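Local coordinates for phosphoenolpyruvate-protein phosphotransferase (Acinetobacter sp., PDB 3CI6) that probably transfers the phosphoryl group of phosphoenolpyruvate to a protein histidine, with magnesium as cofactor, and is represented here by its GAF domain alone, at residues V42-I47 with K63-E68; L94-K99 with K137-F142; E112-F117 with V133-Q138; V122-K127 with Q156-I161. All blocks are in the same frame, centred on the assembly; numbering follows the deposited sequence.

How the interactions relate
All four lie in one GAF domain, built on an antiparallel sheet. Interactions 1 and 3 meet through neighbouring strands 44-51 and 127-136, centres about 10 Å apart; interaction 2, centred about 7 Å from interaction 3, shares Lys137 and Gln138 with it and ties the adjoining loops together. Along the chain, interaction 1 closes before the others open, interactions 2 and 3 end on the same run of residues, and interaction 4 alternates with both. Interaction 4 sits on the other side of the domain centre, about 25 Å from interaction 3, although both use strand 116-124. There the sheet meets helix 144-167, close to the second subunit, whereas the other three lie at the sheet's far end.

Interaction 1 of 4, residues V42-I47 with K63-E68; sequences VDVCSI and KGLNPE
A single lysine ammonium takes two consecutive backbone carbonyls: Lys63 NZ donates to Val42 O at 3.1 Å and to Asp43 O at 3.0 Å. The two acceptors are used differently. The nitrogen lies in the carbonyl plane of Val42 but stands 55° above that of Asp43, away from its lone pairs. To get there the chain leaves with CG anti to the backbone N (chi1 179°), bends at chi2 and then runs out nearly straight, so that its end folds over the loop leading into strand 44-51. The carboxylate of Asp43 is engaged elsewhere, accepting from the backbone N of Lys137.

Cys45 and Lys63 form an antiparallel hydrogen-bonded pair, where strands 44-51 and 56-63 of the GAF-domain sheet come to the end of their pairing. Cys45 N reaches Lys63 O at 2.9 Å, and Lys63 N returns the bond to Cys45 O at 2.8 Å. The chain then turns through Gly64 at a positive phi of 113°, its CA 3.7 Å from Asp43 O. Beyond it, Leu65 meets Val44 at about a right angle, its CG 4.0 Å from Val44 CG1. Leu65 CD1 lies 3.4 Å from Ser46 OG, a hydroxyl that is hydrogen-bonded to Ser62 OG, and Ser62 OG also takes the backbone N of Leu65.

Interaction 2 of 4, residues L94-K99 with K137-F142; sequences LENASK and KQPQDF
Glu95 lays its side chain along the backbone of Gln140 and Asp141. Its CB is 3.7 Å from Gln140 O, and CG comes to 3.6 Å from the same oxygen while also touching the carbonyl carbon. With CG anti to the backbone N (chi1 178°) and the chain extended beyond it, the carboxylate is carried onward to Asp141, where CD and OE2 each approach Asp141 CB at 3.9 Å. The two acidic groups end near one another, Glu95 OE1 4.3 Å from Asp141 OD2 with their planes 35° apart, which may slightly raise the proton affinity of one of them.

The backbones are joined by one bond: Gln140 N donates to Glu95 O at 3.1 Å. Pro139 CB rests 3.3 Å from Glu95 O as well. Alongside, the ring of Pro139 and the side chain of Asn96 point the same way. Asn96 OD1 is gripped twice from one face of its plane, by Ser98 OG and by Ser98 N, which holds the amide fixed beside the proline. The bond from Ser98 N closes an Asx turn, and the whole contact is a surface junction of two loops in the GAF domain, one leaving strand 92-94 and the other leading into helix 144-167.

Interaction 3 of 4, residues E112-F117 with V133-Q138; sequences EIYNSF and VVQNKQ
Ser116 and Asn136 form an antiparallel hydrogen-bonded pair at the open end of the hairpin made by strands 116-124 and 127-136 of the GAF sheet. Ser116 N donates to Asn136 O at 3.2 Å, while the return bond from Asn136 N to Ser116 O is weak. One residue further out, Asn115 N donates to Lys137 O at 3.0 Å, standing 54° above that carbonyl plane.

Side chains fill in around this ladder. The Tyr114 and Gln135 side chains cross at about a right angle, ring and amide planes 44° apart, with Tyr114 CG 3.8 Å from Gln135 CB; Lys137 N and Asn136 C meet the ring at its edge. Phe117, paired with Gln135 as a non-hydrogen-bonded pair, reaches past it so that CE2 packs on Val133 CG1 at 3.8 Å, with Leu81 and Val85 of helix 80-88 against the same phenyl group. At the solvent end, the salt bridge between Glu112 OE1 and Lys137 NZ is long, 3.9 Å.

Further out, Asn136 OD1 accepts from the backbone N of Asp43, which fixes the amide against the loop before strand 44-51. One water ties the flank together, accepting from Gln135 NE2 at 2.7 Å and donating to both Tyr114 O and Ser116 O.

Interaction 4 of 4, residues V122-K127 with Q156-I161; sequences VMYRRK and QLSGVI
Apolar contact carries most of this buried junction, and Val122 makes most of it. Its CG1, anti to the backbone N (chi1 -177°), meets Ser158 CA at 3.7 Å and Ser158 CB at 3.8 Å, and the same methyl reaches Ile161 CD1 at 3.9 Å. Two residues on, the Tyr124 ring runs alongside the next part of the helix, CE1 3.9 Å from Gly159 CA.

Strand 122-124 lies on the segment 156-161 of helix 144-167, the two short axes 7.1 Å apart at closest approach and crossing at -60°. This is the face of the GAF-domain sheet covered by helices 144-167 and 25-40, and Leu25 on the latter touches Ile161. A type I' turn from Tyr124 to Lys127 leads into strand 127-136.

No hydrogen bond crosses the contact. Ser158 CB makes a close carbon-to-oxygen approach, 3.2 Å, to Met123 O (selenomethionine). Ser158 OG comes to the edge of the Tyr124 ring, 3.8 Å from CD1, while its own hydrogen bond runs to Ala155 O. On the dimer side, His163 of the second subunit meets the Tyr124 ring edge-to-face, and Arg126 NE donates to Ser21 O of that subunit.

Interaction 1 of 4, residues V42-I47 with K63-E68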
loop_
_atom_site.group_PDB
_atom_site.type_symbol
_atom_site.label_atom_id
_atom_site.label_comp_id
_atom_site.label_asym_id
_atom_site.label_seq_id
_atom_site.Cartn_x
_atom_site.Cartn_y
_atom_site.Cartn_z
ATOM N N VAL B 42 -17.136 12.306 -0.139
ATOM C CA VAL B 42 -16.547 13.628 0.057
ATOM C C VAL B 42 -16.599 14.417 -1.241
ATOM O O VAL B 42 -16.702 13.861 -2.320
ATOM C CB VAL B 42 -15.123 13.544 0.628
ATOM C CG1 VAL B 42 -15.175 12.952 2.061
ATOM C CG2 VAL B 42 -14.212 12.718 -0.260
ATOM N N ASP B 43 -16.549 15.728 -1.107
ATOM C CA ASP B 43 -16.685 16.612 -2.262
ATOM C C ASP B 43 -15.496 16.523 -3.199
ATOM O O ASP B 43 -15.671 16.535 -4.418
ATOM C CB ASP B 43 -16.843 18.065 -1.814
ATOM C CG ASP B 43 -18.136 18.313 -1.095
ATOM O OD1 ASP B 43 -19.167 17.708 -1.493
ATOM O OD2 ASP B 43 -18.141 19.148 -0.138
ATOM N N VAL B 44 -14.291 16.476 -2.628
ATOM C CA VAL B 44 -13.076 16.488 -3.397
ATOM C C VAL B 44 -12.033 15.532 -2.872
ATOM O O VAL B 44 -11.804 15.477 -1.667
ATOM C CB VAL B 44 -12.441 17.909 -3.431
ATOM C CG1 VAL B 44 -11.078 17.907 -4.141
ATOM C CG2 VAL B 44 -13.417 18.920 -4.030
ATOM N N CYS B 45 -11.414 14.763 -3.764
ATOM C CA CYS B 45 -10.202 14.031 -3.433
ATOM C C CYS B 45 -9.202 14.253 -4.553
ATOM O O CYS B 45 -9.518 14.002 -5.706
ATOM C CB CYS B 45 -10.502 12.571 -3.286
ATOM S SG CYS B 45 -8.990 11.588 -2.888
ATOM N N SER B 46 -8.027 14.732 -4.194
ATOM C CA SER B 46 -6.985 15.030 -5.164
ATOM C C SER B 46 -5.664 14.475 -4.714
ATOM O O SER B 46 -5.418 14.323 -3.523
ATOM C CB SER B 46 -6.819 16.531 -5.309
ATOM O OG SER B 46 -8.025 17.207 -5.571
ATOM N N ILE B 47 -4.770 14.270 -5.677
ATOM C CA ILE B 47 -3.423 13.844 -5.344
ATOM C C ILE B 47 -2.420 14.738 -6.047
ATOM O O ILE B 47 -2.546 15.056 -7.242
ATOM C CB ILE B 47 -3.180 12.362 -5.663
ATOM C CG1 ILE B 47 -1.801 11.912 -5.181
ATOM C CG2 ILE B 47 -3.397 12.083 -7.138
ATOM C CD1 ILE B 47 -1.577 12.095 -3.770
ATOM N N LYS B 63 -10.915 13.985 -8.145
ATOM C CA LYS B 63 -12.380 13.928 -8.237
ATOM C C LYS B 63 -12.888 15.195 -7.558
ATOM O O LYS B 63 -12.614 15.376 -6.382
ATOM C CB LYS B 63 -12.955 12.657 -7.596
ATOM C CG LYS B 63 -14.495 12.547 -7.633
ATOM C CD LYS B 63 -15.190 13.540 -6.683
ATOM C CE LYS B 63 -16.607 13.103 -6.269
ATOM N NZ LYS B 63 -17.273 14.145 -5.392
ATOM N N GLY B 64 -13.565 16.072 -8.298
ATOM C CA GLY B 64 -14.201 17.229 -7.720
ATOM C C GLY B 64 -13.616 18.567 -8.115
ATOM O O GLY B 64 -14.364 19.532 -8.213
ATOM N N LEU B 65 -12.295 18.609 -8.358
ATOM C CA LEU B 65 -11.706 19.815 -8.951
ATOM C C LEU B 65 -12.014 19.836 -10.431
ATOM O O LEU B 65 -12.413 18.825 -11.018
ATOM C CB LEU B 65 -10.211 19.918 -8.708
ATOM C CG LEU B 65 -9.823 20.046 -7.228
ATOM C CD1 LEU B 65 -8.283 20.258 -7.156
ATOM C CD2 LEU B 65 -10.603 21.120 -6.482
ATOM N N ASN B 66 -11.859 20.984 -11.073
ATOM C CA ASN B 66 -12.057 21.019 -12.512
ATOM C C ASN B 66 -10.983 20.149 -13.170
ATOM O O ASN B 66 -9.828 20.365 -12.922
ATOM C CB ASN B 66 -11.936 22.467 -13.004
ATOM C CG ASN B 66 -12.474 22.646 -14.390
ATOM O OD1 ASN B 66 -12.122 21.881 -15.277
ATOM N ND2 ASN B 66 -13.320 23.653 -14.601
ATOM N N PRO B 67 -11.346 19.192 -14.043
ATOM C CA PRO B 67 -10.333 18.381 -14.728
ATOM C C PRO B 67 -9.299 19.184 -15.500
ATOM O O PRO B 67 -8.188 18.711 -15.695
ATOM C CB PRO B 67 -11.166 17.494 -15.676
ATOM C CG PRO B 67 -12.509 17.573 -15.231
ATOM C CD PRO B 67 -12.720 18.769 -14.376
ATOM N N GLU B 68 -9.635 20.395 -15.939
ATOM C CA GLU B 68 -8.646 21.306 -16.575
ATOM C C GLU B 68 -7.447 21.546 -15.700
ATOM O O GLU B 68 -6.346 21.864 -16.220
ATOM C CB GLU B 68 -9.268 22.700 -16.797
ATOM C CG GLU B 68 -10.281 22.728 -17.824
ATOM C CD GLU B 68 -10.939 24.123 -17.968
ATOM O OE1 GLU B 68 -10.686 25.116 -17.181
ATOM O OE2 GLU B 68 -11.708 24.246 -18.869
#

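Interaction 2 of 4, residues L94-K99 with K137-F142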
loop_
_atom_site.group_PDB
_atom_site.type_symbol
_atom_site.label_atom_id
_atom_site.label_comp_id
_atom_site.label_asym_id
_atom_site.label_seq_id
_atom_site.Cartn_x
_atom_site.Cartn_y
_atom_site.Cartn_z
ATOM N N LEU B 94 -8.008 18.562 9.588
ATOM C CA LEU B 94 -8.629 19.774 10.089
ATOM C C LEU B 94 -10.126 19.722 9.853
ATOM O O LEU B 94 -10.604 19.814 8.718
ATOM C CB LEU B 94 -8.079 21.002 9.391
ATOM C CG LEU B 94 -6.698 21.442 9.813
ATOM C CD1 LEU B 94 -6.330 22.647 8.928
ATOM C CD2 LEU B 94 -6.678 21.782 11.288
ATOM N N GLU B 95 -10.855 19.620 10.940
ATOM C CA GLU B 95 -12.287 19.612 10.880
ATOM C C GLU B 95 -12.770 20.933 10.327
ATOM O O GLU B 95 -13.658 20.968 9.493
ATOM C CB GLU B 95 -12.888 19.403 12.270
ATOM C CG GLU B 95 -14.397 19.435 12.334
ATOM C CD GLU B 95 -14.964 19.257 13.716
ATOM O OE1 GLU B 95 -14.182 19.123 14.696
ATOM O OE2 GLU B 95 -16.212 19.269 13.819
ATOM N N ASN B 96 -12.199 22.019 10.838
ATOM C CA ASN B 96 -12.598 23.339 10.415
ATOM C C ASN B 96 -11.365 24.092 9.945
ATOM O O ASN B 96 -10.639 24.695 10.746
ATOM C CB ASN B 96 -13.287 24.055 11.561
ATOM C CG ASN B 96 -13.907 25.373 11.127
ATOM O OD1 ASN B 96 -13.665 25.823 10.009
ATOM N ND2 ASN B 96 -14.688 25.985 11.985
ATOM N N ALA B 97 -11.122 24.020 8.644
ATOM C CA ALA B 97 -9.955 24.606 8.057
ATOM C C ALA B 97 -10.111 26.109 7.870
ATOM O O ALA B 97 -9.135 26.781 7.554
ATOM C CB ALA B 97 -9.653 23.932 6.729
ATOM N N SER B 98 -11.316 26.639 8.082
ATOM C CA SER B 98 -11.549 28.087 7.967
ATOM C C SER B 98 -10.685 28.873 8.933
ATOM O O SER B 98 -10.264 29.985 8.628
ATOM C CB SER B 98 -13.012 28.414 8.218
ATOM O OG SER B 98 -13.312 28.382 9.608
ATOM N N LYS B 99 -10.423 28.293 10.100
ATOM C CA LYS B 99 -9.599 28.947 11.108
ATOM C C LYS B 99 -8.146 29.096 10.645
ATOM O O LYS B 99 -7.385 29.872 11.226
ATOM C CB LYS B 99 -9.695 28.181 12.428
ATOM C CG LYS B 99 -11.081 28.287 13.034
ATOM C CD LYS B 99 -11.389 27.113 13.919
ATOM C CE LYS B 99 -12.608 27.360 14.782
ATOM N NZ LYS B 99 -12.968 26.132 15.565
ATOM N N LYS B 137 -16.852 21.083 1.424
ATOM C CA LYS B 137 -17.310 22.462 1.536
ATOM C C LYS B 137 -17.512 22.896 2.989
ATOM O O LYS B 137 -17.003 23.940 3.424
ATOM C CB LYS B 137 -18.572 22.626 0.696
ATOM C CG LYS B 137 -18.280 22.611 -0.775
ATOM C CD LYS B 137 -19.563 22.413 -1.571
ATOM C CE LYS B 137 -19.276 22.286 -3.037
ATOM N NZ LYS B 137 -20.565 22.351 -3.791
ATOM N N GLN B 138 -18.198 22.078 3.747
ATOM C CA GLN B 138 -18.464 22.363 5.143
ATOM C C GLN B 138 -17.413 21.754 6.037
ATOM O O GLN B 138 -16.768 20.785 5.642
ATOM C CB GLN B 138 -19.807 21.752 5.498
ATOM C CG GLN B 138 -20.951 22.400 4.735
ATOM C CD GLN B 138 -22.119 21.467 4.489
ATOM O OE1 GLN B 138 -21.991 20.236 4.587
ATOM N NE2 GLN B 138 -23.277 22.053 4.158
ATOM N N PRO B 139 -17.277 22.260 7.266
ATOM C CA PRO B 139 -16.425 21.578 8.239
ATOM C C PRO B 139 -16.934 20.131 8.426
ATOM O O PRO B 139 -18.143 19.894 8.444
ATOM C CB PRO B 139 -16.604 22.414 9.515
ATOM C CG PRO B 139 -17.096 23.723 9.069
ATOM C CD PRO B 139 -17.956 23.425 7.873
ATOM N N GLN B 140 -16.012 19.180 8.562
ATOM C CA GLN B 140 -16.329 17.745 8.710
ATOM C C GLN B 140 -15.315 17.117 9.660
ATOM O O GLN B 140 -14.113 17.314 9.484
ATOM C CB GLN B 140 -16.219 16.985 7.373
ATOM C CG GLN B 140 -17.061 17.478 6.245
ATOM C CD GLN B 140 -18.487 17.062 6.391
ATOM O OE1 GLN B 140 -18.900 16.048 5.832
ATOM N NE2 GLN B 140 -19.235 17.781 7.198
ATOM N N ASP B 141 -15.783 16.295 10.579
ATOM C CA ASP B 141 -14.950 15.568 11.523
ATOM C C ASP B 141 -14.794 14.175 10.962
ATOM O O ASP B 141 -15.756 13.385 10.935
ATOM C CB ASP B 141 -15.612 15.539 12.913
ATOM C CG ASP B 141 -14.770 14.826 13.957
ATOM O OD1 ASP B 141 -13.796 14.142 13.607
ATOM O OD2 ASP B 141 -15.103 14.950 15.165
ATOM N N PHE B 142 -13.592 13.891 10.484
ATOM C CA PHE B 142 -13.252 12.568 9.955
ATOM C C PHE B 142 -12.511 11.736 10.976
ATOM O O PHE B 142 -11.559 12.215 11.593
ATOM C CB PHE B 142 -12.463 12.675 8.666
ATOM C CG PHE B 142 -13.300 13.140 7.529
ATOM C CD1 PHE B 142 -14.384 12.406 7.106
ATOM C CD2 PHE B 142 -13.060 14.331 6.946
ATOM C CE1 PHE B 142 -15.191 12.864 6.108
ATOM C CE2 PHE B 142 -13.860 14.808 5.922
ATOM C CZ PHE B 142 -14.929 14.073 5.506
#

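Interaction 3 of 4, residues E112-F117 with V133-Q138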
loop_
_atom_site.group_PDB
_atom_site.type_symbol
_atom_site.label_atom_id
_atom_site.label_comp_id
_atom_site.label_asym_id
_atom_site.label_seq_id
_atom_site.Cartn_x
_atom_site.Cartn_y
_atom_site.Cartn_z
ATOM N N GLU B 112 -14.703 28.020 -5.367
ATOM C CA GLU B 112 -15.199 27.226 -4.225
ATOM C C GLU B 112 -14.342 27.356 -2.966
ATOM O O GLU B 112 -13.118 27.490 -3.055
ATOM C CB GLU B 112 -15.280 25.742 -4.617
ATOM C CG GLU B 112 -16.059 25.438 -5.908
ATOM C CD GLU B 112 -17.451 24.865 -5.675
ATOM O OE1 GLU B 112 -18.084 25.195 -4.650
ATOM O OE2 GLU B 112 -17.909 24.081 -6.525
ATOM N N ILE B 113 -14.991 27.316 -1.797
ATOM C CA ILE B 113 -14.303 27.327 -0.499
ATOM C C ILE B 113 -14.558 25.976 0.196
ATOM O O ILE B 113 -15.699 25.474 0.267
ATOM C CB ILE B 113 -14.765 28.519 0.391
ATOM C CG1 ILE B 113 -13.684 28.942 1.388
ATOM C CG2 ILE B 113 -16.049 28.206 1.155
ATOM C CD1 ILE B 113 -13.704 30.439 1.693
ATOM N N TYR B 114 -13.478 25.381 0.682
ATOM C CA TYR B 114 -13.563 24.110 1.372
ATOM C C TYR B 114 -13.128 24.289 2.808
ATOM O O TYR B 114 -11.949 24.509 3.081
ATOM C CB TYR B 114 -12.680 23.059 0.670
ATOM C CG TYR B 114 -13.086 22.836 -0.772
ATOM C CD1 TYR B 114 -14.226 22.156 -1.078
ATOM C CD2 TYR B 114 -12.286 23.289 -1.824
ATOM C CE1 TYR B 114 -14.630 21.968 -2.393
ATOM C CE2 TYR B 114 -12.661 23.087 -3.151
ATOM C CZ TYR B 114 -13.839 22.432 -3.426
ATOM O OH TYR B 114 -14.255 22.233 -4.727
ATOM N N ASN B 115 -14.065 24.116 3.728
ATOM C CA ASN B 115 -13.807 24.352 5.136
ATOM C C ASN B 115 -13.385 23.133 5.911
ATOM O O ASN B 115 -13.242 23.199 7.123
ATOM C CB ASN B 115 -15.025 24.986 5.788
ATOM C CG ASN B 115 -15.241 26.411 5.307
ATOM O OD1 ASN B 115 -14.287 27.185 5.202
ATOM N ND2 ASN B 115 -16.451 26.714 4.913
ATOM N N SER B 116 -13.180 22.008 5.227
ATOM C CA SER B 116 -12.522 20.856 5.839
ATOM C C SER B 116 -11.347 20.431 4.952
ATOM O O SER B 116 -11.420 20.509 3.735
ATOM C CB SER B 116 -13.501 19.696 6.016
ATOM O OG SER B 116 -13.622 18.970 4.805
ATOM N N PHE B 117 -10.261 20.004 5.593
ATOM C CA PHE B 117 -9.049 19.600 4.896
ATOM C C PHE B 117 -8.491 18.376 5.609
ATOM O O PHE B 117 -8.257 18.412 6.803
ATOM C CB PHE B 117 -8.001 20.709 4.977
ATOM C CG PHE B 117 -6.673 20.356 4.359
ATOM C CD1 PHE B 117 -5.691 19.760 5.121
ATOM C CD2 PHE B 117 -6.394 20.611 3.025
ATOM C CE1 PHE B 117 -4.480 19.456 4.597
ATOM C CE2 PHE B 117 -5.155 20.302 2.471
ATOM C CZ PHE B 117 -4.213 19.697 3.248
ATOM N N VAL B 133 -5.128 14.807 -0.756
ATOM C CA VAL B 133 -5.969 15.800 -0.114
ATOM C C VAL B 133 -7.435 15.430 -0.277
ATOM O O VAL B 133 -7.887 15.176 -1.387
ATOM C CB VAL B 133 -5.710 17.166 -0.731
ATOM C CG1 VAL B 133 -6.696 18.164 -0.201
ATOM C CG2 VAL B 133 -4.235 17.609 -0.487
ATOM N N VAL B 134 -8.175 15.408 0.822
ATOM C CA VAL B 134 -9.622 15.272 0.846
ATOM C C VAL B 134 -10.176 16.592 1.361
ATOM O O VAL B 134 -9.719 17.126 2.393
ATOM C CB VAL B 134 -10.035 14.070 1.714
ATOM C CG1 VAL B 134 -11.470 14.162 2.133
ATOM C CG2 VAL B 134 -9.737 12.750 0.994
ATOM N N GLN B 135 -11.111 17.176 0.635
ATOM C CA GLN B 135 -11.713 18.458 1.028
ATOM C C GLN B 135 -13.221 18.383 0.944
ATOM O O GLN B 135 -13.767 17.665 0.110
ATOM C CB GLN B 135 -11.245 19.597 0.134
ATOM C CG GLN B 135 -9.786 19.947 0.356
ATOM C CD GLN B 135 -9.317 20.971 -0.653
ATOM O OE1 GLN B 135 -9.251 20.701 -1.865
ATOM N NE2 GLN B 135 -9.048 22.185 -0.164
ATOM N N ASN B 136 -13.893 19.144 1.793
ATOM C CA ASN B 136 -15.328 19.267 1.754
ATOM C C ASN B 136 -15.704 20.718 1.976
ATOM O O ASN B 136 -14.977 21.480 2.625
ATOM C CB ASN B 136 -15.955 18.384 2.810
ATOM C CG ASN B 136 -15.707 16.968 2.530
ATOM O OD1 ASN B 136 -16.474 16.354 1.781
ATOM N ND2 ASN B 136 -14.608 16.432 3.074
ATOM N N LYS B 137 -16.852 21.083 1.424
ATOM C CA LYS B 137 -17.310 22.462 1.536
ATOM C C LYS B 137 -17.512 22.896 2.989
ATOM O O LYS B 137 -17.003 23.940 3.424
ATOM C CB LYS B 137 -18.572 22.626 0.696
ATOM C CG LYS B 137 -18.280 22.611 -0.775
ATOM C CD LYS B 137 -19.563 22.413 -1.571
ATOM C CE LYS B 137 -19.276 22.286 -3.037
ATOM N NZ LYS B 137 -20.565 22.351 -3.791
ATOM N N GLN B 138 -18.198 22.078 3.747
ATOM C CA GLN B 138 -18.464 22.363 5.143
ATOM C C GLN B 138 -17.413 21.754 6.037
ATOM O O GLN B 138 -16.768 20.785 5.642
ATOM C CB GLN B 138 -19.807 21.752 5.498
ATOM C CG GLN B 138 -20.951 22.400 4.735
ATOM C CD GLN B 138 -22.119 21.467 4.489
ATOM O OE1 GLN B 138 -21.991 20.236 4.587
ATOM N NE2 GLN B 138 -23.277 22.053 4.158
HETATM O O HOH W 1 -9.663 22.686 2.442
HETATM O O HOH W 2 -11.710 17.067 4.576
#

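Interaction 4 of 4, residues V122-K127 with Q156-I161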
loop_
_atom_site.group_PDB
_atom_site.type_symbol
_atom_site.label_atom_id
_atom_site.label_comp_id
_atom_site.label_asym_id
_atom_site.label_seq_id
_atom_site.Cartn_x
_atom_site.Cartn_y
_atom_site.Cartn_z
ATOM N N VAL B 122 2.243 10.854 1.221
ATOM C CA VAL B 122 2.589 9.628 0.479
ATOM C C VAL B 122 4.097 9.526 0.662
ATOM O O VAL B 122 4.844 10.381 0.170
ATOM C CB VAL B 122 2.171 9.711 -1.003
ATOM C CG1 VAL B 122 2.491 8.385 -1.646
ATOM C CG2 VAL B 122 0.691 10.058 -1.152
HETATM N N MSE B 123 4.511 8.509 1.421
HETATM C CA MSE B 123 5.907 8.300 1.834
HETATM C C MSE B 123 6.452 6.973 1.309
HETATM O O MSE B 123 5.813 5.950 1.492
HETATM C CB MSE B 123 5.988 8.244 3.353
HETATM C CG MSE B 123 5.417 9.442 4.092
HETATM SE SE MSE B 123 6.322 11.129 3.783
HETATM C CE MSE B 123 8.095 10.511 4.408
ATOM N N TYR B 124 7.635 6.999 0.697
ATOM C CA TYR B 124 8.328 5.798 0.265
ATOM C C TYR B 124 9.769 5.872 0.726
ATOM O O TYR B 124 10.459 6.807 0.428
ATOM C CB TYR B 124 8.331 5.659 -1.253
ATOM C CG TYR B 124 8.927 4.390 -1.725
ATOM C CD1 TYR B 124 8.188 3.204 -1.751
ATOM C CD2 TYR B 124 10.251 4.347 -2.152
ATOM C CE1 TYR B 124 8.755 2.032 -2.180
ATOM C CE2 TYR B 124 10.812 3.158 -2.570
ATOM C CZ TYR B 124 10.056 2.027 -2.605
ATOM O OH TYR B 124 10.664 0.868 -3.051
ATOM N N ARG B 125 10.219 4.864 1.457
ATOM C CA ARG B 125 11.597 4.819 1.902
ATOM C C ARG B 125 12.044 6.134 2.524
ATOM O O ARG B 125 13.126 6.678 2.189
ATOM C CB ARG B 125 12.514 4.468 0.747
ATOM C CG ARG B 125 13.870 4.046 1.259
ATOM C CD ARG B 125 14.468 2.809 0.639
ATOM N NE ARG B 125 13.508 1.740 0.391
ATOM C CZ ARG B 125 13.632 0.871 -0.617
ATOM N NH1 ARG B 125 14.697 0.938 -1.432
ATOM N NH2 ARG B 125 12.700 -0.073 -0.806
ATOM N N ARG B 126 11.197 6.638 3.431
ATOM C CA ARG B 126 11.423 7.887 4.154
ATOM C C ARG B 126 11.356 9.160 3.312
ATOM O O ARG B 126 11.592 10.239 3.855
ATOM C CB ARG B 126 12.733 7.864 4.942
ATOM C CG ARG B 126 12.824 6.685 5.936
ATOM C CD ARG B 126 14.106 6.692 6.688
ATOM N NE ARG B 126 14.084 5.684 7.761
ATOM C CZ ARG B 126 15.039 5.568 8.664
ATOM N NH1 ARG B 126 16.104 6.332 8.613
ATOM N NH2 ARG B 126 14.915 4.680 9.617
ATOM N N LYS B 127 11.040 9.059 2.022
ATOM C CA LYS B 127 10.959 10.224 1.143
ATOM C C LYS B 127 9.501 10.559 0.814
ATOM O O LYS B 127 8.689 9.678 0.577
ATOM C CB LYS B 127 11.703 9.940 -0.163
ATOM C CG LYS B 127 11.769 11.063 -1.173
ATOM C CD LYS B 127 12.648 10.638 -2.355
ATOM C CE LYS B 127 12.691 11.692 -3.429
ATOM N NZ LYS B 127 13.008 13.018 -2.872
ATOM N N GLN B 156 0.182 2.086 -0.619
ATOM C CA GLN B 156 0.176 1.312 -1.867
ATOM C C GLN B 156 0.664 2.180 -3.010
ATOM O O GLN B 156 1.546 1.770 -3.818
ATOM C CB GLN B 156 -1.207 0.803 -2.215
ATOM C CG GLN B 156 -1.214 0.044 -3.526
ATOM C CD GLN B 156 -2.562 -0.443 -3.927
ATOM O OE1 GLN B 156 -3.583 -0.049 -3.341
ATOM N NE2 GLN B 156 -2.607 -1.288 -4.925
ATOM N N LEU B 157 0.153 3.404 -3.104
ATOM C CA LEU B 157 0.576 4.279 -4.208
ATOM C C LEU B 157 2.033 4.661 -4.074
ATOM O O LEU B 157 2.689 4.936 -5.068
ATOM C CB LEU B 157 -0.284 5.535 -4.329
ATOM C CG LEU B 157 -1.671 5.359 -4.924
ATOM C CD1 LEU B 157 -2.349 6.698 -4.824
ATOM C CD2 LEU B 157 -1.683 4.826 -6.336
ATOM N N SER B 158 2.556 4.681 -2.856
ATOM C CA SER B 158 3.945 5.145 -2.702
ATOM C C SER B 158 4.921 4.352 -3.551
ATOM O O SER B 158 5.834 4.925 -4.171
ATOM C CB SER B 158 4.340 5.146 -1.236
ATOM O OG SER B 158 4.605 3.854 -0.751
ATOM N N GLY B 159 4.745 3.022 -3.629
ATOM C CA GLY B 159 5.606 2.200 -4.462
ATOM C C GLY B 159 5.304 2.260 -5.930
ATOM O O GLY B 159 6.217 2.172 -6.726
ATOM N N VAL B 160 4.038 2.424 -6.296
ATOM C CA VAL B 160 3.675 2.673 -7.686
ATOM C C VAL B 160 4.392 3.952 -8.162
ATOM O O VAL B 160 4.946 4.002 -9.265
ATOM C CB VAL B 160 2.162 2.837 -7.833
ATOM C CG1 VAL B 160 1.831 3.126 -9.275
ATOM C CG2 VAL B 160 1.399 1.556 -7.400
ATOM N N ILE B 161 4.364 4.996 -7.336
ATOM C CA ILE B 161 5.011 6.260 -7.683
ATOM C C ILE B 161 6.524 6.106 -7.746
ATOM O O ILE B 161 7.182 6.508 -8.722
ATOM C CB ILE B 161 4.606 7.351 -6.703
ATOM C CG1 ILE B 161 3.112 7.650 -6.801
ATOM C CG2 ILE B 161 5.398 8.639 -6.960
ATOM C CD1 ILE B 161 2.553 8.347 -5.519
#